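Local structure of mediator of RNA polymerase II transcription subunit 6 (Schizosaccharomyces pombe, 4H61) at residues V28-F37 / Y103-M112. The protein is a subunit of the Mediator complex, a coactivator that conveys signals from gene-specific regulatory proteins to the basal RNA polymerase II transcription machinery. Residues are numbered along the deposited sequence; the frame is centred on the assembly and turned at random.
Sequences VLEYFSQSPF and YFVCNENIYM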
loop_
_atom_site.group_PDB
_atom_site.type_symbol
_atom_site.label_atom_id
_atom_site.label_comp_id
_atom_site.label_asym_id
_atom_site.label_seq_id
_atom_site.Cartn_x
_atom_site.Cartn_y
_atom_site.Cartn_z
ATOM N N VAL A 28 -8.106 7.095 0.875
ATOM C CA VAL A 28 -8.271 5.674 1.186
ATOM C C VAL A 28 -7.128 5.086 2.039
ATOM O O VAL A 28 -7.362 4.287 2.944
ATOM C CB VAL A 28 -8.471 4.836 -0.094
ATOM C CG1 VAL A 28 -7.293 5.001 -1.022
ATOM C CG2 VAL A 28 -8.672 3.373 0.247
ATOM N N LEU A 29 -5.900 5.503 1.767
ATOM C CA LEU A 29 -4.739 5.016 2.502
ATOM C C LEU A 29 -4.791 5.478 3.948
ATOM O O LEU A 29 -4.286 4.801 4.839
ATOM C CB LEU A 29 -3.450 5.519 1.845
ATOM C CG LEU A 29 -2.419 4.487 1.394
ATOM C CD1 LEU A 29 -3.088 3.158 1.098
ATOM C CD2 LEU A 29 -1.636 4.992 0.173
ATOM N N GLU A 30 -5.397 6.635 4.186
ATOM C CA GLU A 30 -5.517 7.133 5.549
ATOM C C GLU A 30 -6.517 6.269 6.299
ATOM O O GLU A 30 -6.324 5.949 7.475
ATOM C CB GLU A 30 -5.967 8.590 5.555
ATOM C CG GLU A 30 -5.934 9.233 6.931
ATOM C CD GLU A 30 -5.958 10.743 6.859
ATOM O OE1 GLU A 30 -5.439 11.294 5.860
ATOM O OE2 GLU A 30 -6.501 11.380 7.792
ATOM N N TYR A 31 -7.587 5.899 5.601
ATOM C CA TYR A 31 -8.588 4.975 6.113
ATOM C C TYR A 31 -7.904 3.687 6.537
ATOM O O TYR A 31 -8.087 3.198 7.660
ATOM C CB TYR A 31 -9.600 4.673 5.007
ATOM C CG TYR A 31 -10.789 3.828 5.412
ATOM C CD1 TYR A 31 -11.505 4.098 6.573
ATOM C CD2 TYR A 31 -11.219 2.781 4.604
ATOM C CE1 TYR A 31 -12.609 3.331 6.927
ATOM C CE2 TYR A 31 -12.322 2.012 4.946
ATOM C CZ TYR A 31 -13.013 2.289 6.109
ATOM O OH TYR A 31 -14.107 1.516 6.445
ATOM N N PHE A 32 -7.104 3.154 5.622
ATOM C CA PHE A 32 -6.379 1.919 5.846
ATOM C C PHE A 32 -5.520 2.024 7.100
ATOM O O PHE A 32 -5.349 1.046 7.819
ATOM C CB PHE A 32 -5.515 1.597 4.618
ATOM C CG PHE A 32 -4.807 0.279 4.701
ATOM C CD1 PHE A 32 -5.458 -0.894 4.348
ATOM C CD2 PHE A 32 -3.482 0.213 5.129
ATOM C CE1 PHE A 32 -4.807 -2.110 4.427
ATOM C CE2 PHE A 32 -2.815 -0.999 5.216
ATOM C CZ PHE A 32 -3.475 -2.167 4.871
ATOM N N SER A 33 -5.008 3.224 7.372
ATOM C CA SER A 33 -4.137 3.460 8.532
ATOM C C SER A 33 -4.800 3.260 9.892
ATOM O O SER A 33 -4.117 3.004 10.882
ATOM C CB SER A 33 -3.539 4.859 8.470
ATOM O OG SER A 33 -2.710 4.972 7.330
ATOM N N GLN A 34 -6.118 3.391 9.952
ATOM C CA GLN A 34 -6.820 3.233 11.215
ATOM C C GLN A 34 -7.191 1.763 11.449
ATOM O O GLN A 34 -7.811 1.415 12.459
ATOM C CB GLN A 34 -8.064 4.127 11.241
ATOM C CG GLN A 34 -7.762 5.616 11.051
ATOM C CD GLN A 34 -7.017 6.245 12.232
ATOM O OE1 GLN A 34 -7.405 6.089 13.393
ATOM N NE2 GLN A 34 -5.943 6.963 11.933
ATOM N N SER A 35 -6.789 0.903 10.518
ATOM C CA SER A 35 -7.182 -0.502 10.554
ATOM C C SER A 35 -6.048 -1.362 11.106
ATOM O O SER A 35 -4.882 -0.950 11.078
ATOM C CB SER A 35 -7.547 -0.977 9.148
ATOM O OG SER A 35 -6.380 -1.348 8.427
ATOM N N PRO A 36 -6.379 -2.559 11.618
ATOM C CA PRO A 36 -5.364 -3.479 12.153
ATOM C C PRO A 36 -4.473 -4.120 11.091
ATOM O O PRO A 36 -3.629 -4.957 11.425
ATOM C CB PRO A 36 -6.192 -4.556 12.859
ATOM C CG PRO A 36 -7.564 -4.463 12.266
ATOM C CD PRO A 36 -7.752 -3.015 11.897
ATOM N N PHE A 37 -4.658 -3.750 9.829
ATOM C CA PHE A 37 -3.795 -4.258 8.765
ATOM C C PHE A 37 -2.601 -3.327 8.596
ATOM O O PHE A 37 -1.543 -3.706 8.075
ATOM C CB PHE A 37 -4.584 -4.405 7.460
ATOM C CG PHE A 37 -5.765 -5.335 7.576
ATOM C CD1 PHE A 37 -5.572 -6.701 7.772
ATOM C CD2 PHE A 37 -7.067 -4.848 7.501
ATOM C CE1 PHE A 37 -6.645 -7.561 7.888
ATOM C CE2 PHE A 37 -8.163 -5.708 7.609
ATOM C CZ PHE A 37 -7.953 -7.064 7.808
ATOM N N TYR A 103 -4.575 -6.268 0.009
ATOM C CA TYR A 103 -5.820 -6.087 0.740
ATOM C C TYR A 103 -6.858 -5.463 -0.171
ATOM O O TYR A 103 -6.521 -4.705 -1.080
ATOM C CB TYR A 103 -5.609 -5.163 1.951
ATOM C CG TYR A 103 -4.350 -5.445 2.747
ATOM C CD1 TYR A 103 -3.101 -5.069 2.261
ATOM C CD2 TYR A 103 -4.412 -6.073 3.994
ATOM C CE1 TYR A 103 -1.954 -5.322 2.974
ATOM C CE2 TYR A 103 -3.261 -6.329 4.718
ATOM C CZ TYR A 103 -2.034 -5.946 4.198
ATOM O OH TYR A 103 -0.873 -6.185 4.891
ATOM N N PHE A 104 -8.123 -5.773 0.084
ATOM C CA PHE A 104 -9.219 -5.131 -0.628
ATOM C C PHE A 104 -9.919 -4.111 0.254
ATOM O O PHE A 104 -10.129 -4.338 1.444
ATOM C CB PHE A 104 -10.224 -6.168 -1.121
ATOM C CG PHE A 104 -9.687 -7.051 -2.207
ATOM C CD1 PHE A 104 -8.589 -6.655 -2.959
ATOM C CD2 PHE A 104 -10.277 -8.275 -2.484
ATOM C CE1 PHE A 104 -8.090 -7.462 -3.961
ATOM C CE2 PHE A 104 -9.785 -9.090 -3.489
ATOM C CZ PHE A 104 -8.690 -8.684 -4.224
ATOM N N VAL A 105 -10.249 -2.970 -0.333
ATOM C CA VAL A 105 -11.115 -2.005 0.315
ATOM C C VAL A 105 -12.382 -1.960 -0.522
ATOM O O VAL A 105 -12.516 -1.148 -1.441
ATOM C CB VAL A 105 -10.465 -0.609 0.411
ATOM C CG1 VAL A 105 -11.305 0.305 1.285
ATOM C CG2 VAL A 105 -9.061 -0.717 0.979
ATOM N N CYS A 106 -13.298 -2.868 -0.212
ATOM C CA CYS A 106 -14.511 -3.030 -0.994
ATOM C C CYS A 106 -15.715 -2.570 -0.185
ATOM O O CYS A 106 -16.016 -3.141 0.864
ATOM C CB CYS A 106 -14.666 -4.498 -1.390
ATOM S SG CYS A 106 -15.874 -4.794 -2.676
ATOM N N ASN A 107 -16.395 -1.536 -0.672
ATOM C CA ASN A 107 -17.531 -0.946 0.039
ATOM C C ASN A 107 -17.202 -0.581 1.477
ATOM O O ASN A 107 -17.976 -0.874 2.382
ATOM C CB ASN A 107 -18.744 -1.879 0.010
ATOM C CG ASN A 107 -19.360 -1.988 -1.365
ATOM O OD1 ASN A 107 -19.055 -2.913 -2.120
ATOM N ND2 ASN A 107 -20.231 -1.041 -1.703
ATOM N N GLU A 108 -16.040 0.036 1.674
ATOM C CA GLU A 108 -15.570 0.471 2.993
ATOM C C GLU A 108 -15.151 -0.692 3.906
ATOM O O GLU A 108 -14.763 -0.487 5.061
ATOM C CB GLU A 108 -16.593 1.393 3.667
ATOM C CG GLU A 108 -16.895 2.634 2.847
ATOM C CD GLU A 108 -18.327 3.101 2.981
ATOM O OE1 GLU A 108 -18.802 3.252 4.128
ATOM O OE2 GLU A 108 -18.980 3.314 1.934
ATOM N N ASN A 109 -15.223 -1.907 3.369
ATOM C CA ASN A 109 -14.744 -3.089 4.060
ATOM C C ASN A 109 -13.314 -3.395 3.663
ATOM O O ASN A 109 -13.007 -3.539 2.477
ATOM C CB ASN A 109 -15.614 -4.291 3.721
ATOM C CG ASN A 109 -16.632 -4.583 4.780
ATOM O OD1 ASN A 109 -17.544 -3.789 5.019
ATOM N ND2 ASN A 109 -16.493 -5.735 5.429
ATOM N N ILE A 110 -12.439 -3.492 4.654
ATOM C CA ILE A 110 -11.069 -3.875 4.392
ATOM C C ILE A 110 -10.820 -5.312 4.851
ATOM O O ILE A 110 -11.229 -5.705 5.944
ATOM C CB ILE A 110 -10.078 -2.928 5.085
ATOM C CG1 ILE A 110 -10.475 -1.474 4.833
ATOM C CG2 ILE A 110 -8.654 -3.199 4.607
ATOM C CD1 ILE A 110 -9.457 -0.460 5.330
ATOM N N TYR A 111 -10.158 -6.088 3.998
ATOM C CA TYR A 111 -9.759 -7.448 4.324
ATOM C C TYR A 111 -8.622 -7.882 3.396
ATOM O O TYR A 111 -8.457 -7.318 2.311
ATOM C CB TYR A 111 -10.953 -8.405 4.215
ATOM C CG TYR A 111 -11.721 -8.314 2.910
ATOM C CD1 TYR A 111 -11.324 -9.046 1.791
ATOM C CD2 TYR A 111 -12.848 -7.504 2.797
ATOM C CE1 TYR A 111 -12.026 -8.967 0.587
ATOM C CE2 TYR A 111 -13.556 -7.419 1.599
ATOM C CZ TYR A 111 -13.139 -8.154 0.498
ATOM O OH TYR A 111 -13.834 -8.073 -0.694
ATOM N N MET A 112 -7.827 -8.859 3.834
ATOM C CA MET A 112 -6.762 -9.424 2.998
ATOM C C MET A 112 -7.376 -10.159 1.816
ATOM O O MET A 112 -8.396 -10.839 1.948
ATOM C CB MET A 112 -5.883 -10.397 3.793
ATOM C CG MET A 112 -5.239 -9.799 5.046
ATOM S SD MET A 112 -4.270 -10.964 6.049
ATOM C CE MET A 112 -3.136 -11.584 4.809
#
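With CG trans to the backbone N in both Tyr-31 (chi1 -174°) and Phe-32, helix 28-33 places both rings against the beta hairpin 103-112, Tyr-31 at its turn and Phe-32 against Tyr-103. The phenol of Tyr-31 donates to the backbone carbonyl of Glu-108: OH lies 2.5 Å from O, and O sits in the plane of the ring at its edge. The hydroxyl in turn lies in the carbonyl plane, which places the bond on a lone pair. A second partner, Met-13 N, also bonds this hydroxyl, so the phenol links the turn to the N-terminal segment.

Phe-32 makes a T-shaped pair with Tyr-103: ring centroids are 5.0 Å apart, planes meet at 69°, and Phe-32 CZ stands over the centre of the tyrosine ring. Phe-37 completes the aromatic cluster, its CB 3.6 Å from Tyr-103 CE2. Ile-110 lies among the rings and uses separate branches: CD1 reaches Tyr-31 CD2 at 3.8 Å, while CG2 meets Phe-37 CD2 at 3.7 Å and also touches Phe-32.

Beyond the helix, Ser-35 OG donates to Phe-32 O at 2.7 Å and accepts from Phe-37 N at 3.3 Å, an ST turn leading into Phe-37. Ile-86 on the adjacent strand 83-91 and Phe-73 on strand 70-79 beyond it continue the apolar layer around Phe-32. The helix axis runs 111° to strand 103-106, crossing one face of a four-stranded antiparallel sheet at the hairpin whose type I' turn spans Cys-106 to Asn-109: the hydrophobic core between a helix and an antiparallel sheet, within the Med6 family region.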